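Side-chain contact in protein - conserved hypothetical (Bacillus anthracis, PDB 4LES), which is a conserved protein of unknown function, built largely of antiparallel beta strands: residues M127-A130 and F131-S134. Residues are numbered along the deposited sequence; the frame is centred on the assembly and turned at random.
Sequences MKLA and FLPS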
HETATM    1  N   MSE A 127     -12.737  11.882 -12.165  0.50 64.54           N
HETATM    2  CA  MSE A 127     -11.326  11.977 -12.507  0.50 63.90           C
HETATM    3  C   MSE A 127     -10.872  10.575 -12.775  0.50 63.31           C
HETATM    4  O   MSE A 127     -11.421   9.624 -12.223  0.50 61.30           O
HETATM    5  CB  MSE A 127     -10.522  12.608 -11.370  0.50 62.00           C
HETATM    6  CG  MSE A 127     -11.010  14.012 -10.966  0.50 66.04           C
HETATM    7 SE   MSE A 127     -10.998  15.323 -12.451  0.50 73.51          SE
HETATM    8  CE  MSE A 127      -9.516  14.531 -13.484  0.50 73.21           C
ATOM      9  N   LYS A 128      -9.853  10.434 -13.611  1.00 64.29           N
ATOM     10  CA  LYS A 128      -9.338   9.128 -13.982  1.00 63.50           C
ATOM     11  C   LYS A 128      -8.471   8.522 -12.898  1.00 60.30           C
ATOM     12  O   LYS A 128      -7.662   9.209 -12.260  1.00 54.82           O
ATOM     13  CB  LYS A 128      -8.517   9.230 -15.248  1.00 70.34           C
ATOM     14  CG  LYS A 128      -9.264   9.895 -16.399  1.00 77.88           C
ATOM     15  CD  LYS A 128      -8.441   9.918 -17.673  1.00 88.26           C
ATOM     16  CE  LYS A 128      -8.090   8.510 -18.147  1.00 93.26           C
ATOM     17  NZ  LYS A 128      -7.522   8.523 -19.526  1.00106.05           N
ATOM     18  N   LEU A 129      -8.631   7.213 -12.746  1.00 57.80           N
ATOM     19  CA  LEU A 129      -7.899   6.401 -11.809  1.00 59.08           C
ATOM     20  C   LEU A 129      -6.402   6.560 -12.068  1.00 55.78           C
ATOM     21  O   LEU A 129      -5.589   6.545 -11.138  1.00 52.69           O
ATOM     22  CB  LEU A 129      -8.301   4.937 -12.020  1.00 66.30           C
ATOM     23  CG  LEU A 129      -8.185   3.963 -10.877  1.00 72.02           C
ATOM     24  CD1 LEU A 129      -9.171   4.385  -9.801  1.00 76.65           C
ATOM     25  CD2 LEU A 129      -8.476   2.544 -11.357  1.00 76.30           C
ATOM     26  N   ALA A 130      -6.051   6.725 -13.339  1.00 57.97           N
ATOM     27  CA  ALA A 130      -4.657   6.921 -13.750  1.00 61.66           C
ATOM     28  C   ALA A 130      -4.021   8.145 -13.076  1.00 59.32           C
ATOM     29  O   ALA A 130      -2.808   8.191 -12.895  1.00 62.46           O
ATOM     30  CB  ALA A 130      -4.563   7.061 -15.267  1.00 66.97           C
ATOM     31  N   PHE A 131      -4.827   9.131 -12.707  1.00 55.61           N
ATOM     32  CA  PHE A 131      -4.270  10.302 -12.042  1.00 55.87           C
ATOM     33  C   PHE A 131      -4.163  10.147 -10.527  1.00 54.12           C
ATOM     34  O   PHE A 131      -3.755  11.065  -9.876  1.00 52.36           O
ATOM     35  CB  PHE A 131      -5.047  11.554 -12.396  1.00 57.39           C
ATOM     36  CG  PHE A 131      -5.046  11.876 -13.883  1.00 62.37           C
ATOM     37  CD1 PHE A 131      -3.869  11.810 -14.633  1.00 65.48           C
ATOM     38  CD2 PHE A 131      -6.190  12.316 -14.502  1.00 66.44           C
ATOM     39  CE1 PHE A 131      -3.851  12.136 -15.987  1.00 72.06           C
ATOM     40  CE2 PHE A 131      -6.183  12.664 -15.860  1.00 74.67           C
ATOM     41  CZ  PHE A 131      -5.009  12.564 -16.602  1.00 74.40           C
ATOM     42  N   LEU A 132      -4.536   9.004  -9.953  1.00 52.56           N
ATOM     43  CA  LEU A 132      -4.350   8.833  -8.497  1.00 51.45           C
ATOM     44  C   LEU A 132      -2.893   9.056  -8.131  1.00 51.69           C
ATOM     45  O   LEU A 132      -2.015   8.566  -8.811  1.00 51.64           O
ATOM     46  CB  LEU A 132      -4.765   7.454  -8.022  1.00 53.20           C
ATOM     47  CG  LEU A 132      -6.211   7.288  -7.584  1.00 56.15           C
ATOM     48  CD1 LEU A 132      -6.469   5.819  -7.258  1.00 63.52           C
ATOM     49  CD2 LEU A 132      -6.498   8.138  -6.365  1.00 54.83           C
ATOM     50  N   PRO A 133      -2.626   9.807  -7.050  1.00 51.13           N
ATOM     51  CA  PRO A 133      -1.236  10.033  -6.720  1.00 48.75           C
ATOM     52  C   PRO A 133      -0.465   8.769  -6.378  1.00 48.05           C
ATOM     53  O   PRO A 133      -1.017   7.829  -5.832  1.00 44.49           O
ATOM     54  CB  PRO A 133      -1.314  10.931  -5.485  1.00 50.74           C
ATOM     55  CG  PRO A 133      -2.613  11.644  -5.612  1.00 52.68           C
ATOM     56  CD  PRO A 133      -3.530  10.624  -6.222  1.00 52.45           C
ATOM     57  N   SER A 134       0.825   8.784  -6.675  1.00 48.18           N
ATOM     58  CA  SER A 134       1.705   7.695  -6.322  1.00 47.12           C
ATOM     59  C   SER A 134       1.846   7.569  -4.792  1.00 41.67           C
ATOM     60  O   SER A 134       1.863   8.571  -4.057  1.00 40.05           O
ATOM     61  CB  SER A 134       3.092   7.975  -6.888  1.00 50.44           C
ATOM     62  OG  SER A 134       3.608   9.183  -6.334  1.00 50.91           O
TER
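Phe-131 N donates a hydrogen bond to Lys-128 O at 2.9 Å, and Leu-132 N follows with one to Leu-129 O, also 2.9 Å. These two i to i+3 backbone bonds tighten the chain into a single turn. Between the bonded residues Ala-130 lies exposed, its small methyl group adding little to the contact beyond an approach to Phe-131 N.

Apolar contacts gather on two sides. On one, the Phe-131 ring meets residues of the incoming strand along its CD2-CE2 side. Lys-128 lends it the aliphatic part of its chain, with CB 3.9 Å from Phe-131 CD2 and CD 4.0 Å from Phe-131 CE2, while its ammonium end leads away, as suits a long amphipathic residue at the surface. A secondary contact comes from the selenomethionine at Met-127: in one of its two conformers the flexible chain, bent at both chi2 (-58°) and chi3 (-29°), brings CE to 4.1 Å from the same CD2 of Phe-131. Lys-82 adds a cation-pi contact to the ring. On the other, Leu-129 CD1 meets Leu-132 CD1 at 4.0 Å, two branched apolar side chains brought together by the turn. Both also touch Lys-175 of strand 174-184, and Leu-132 reaches Phe-83 as well.

After Leu-132, the chain leaves the turn in an extended course. The arrangement is a short 3-10 turn, linking strand 127-128, paired with 168-169, to strand 135-139 of the three-stranded antiparallel sheet.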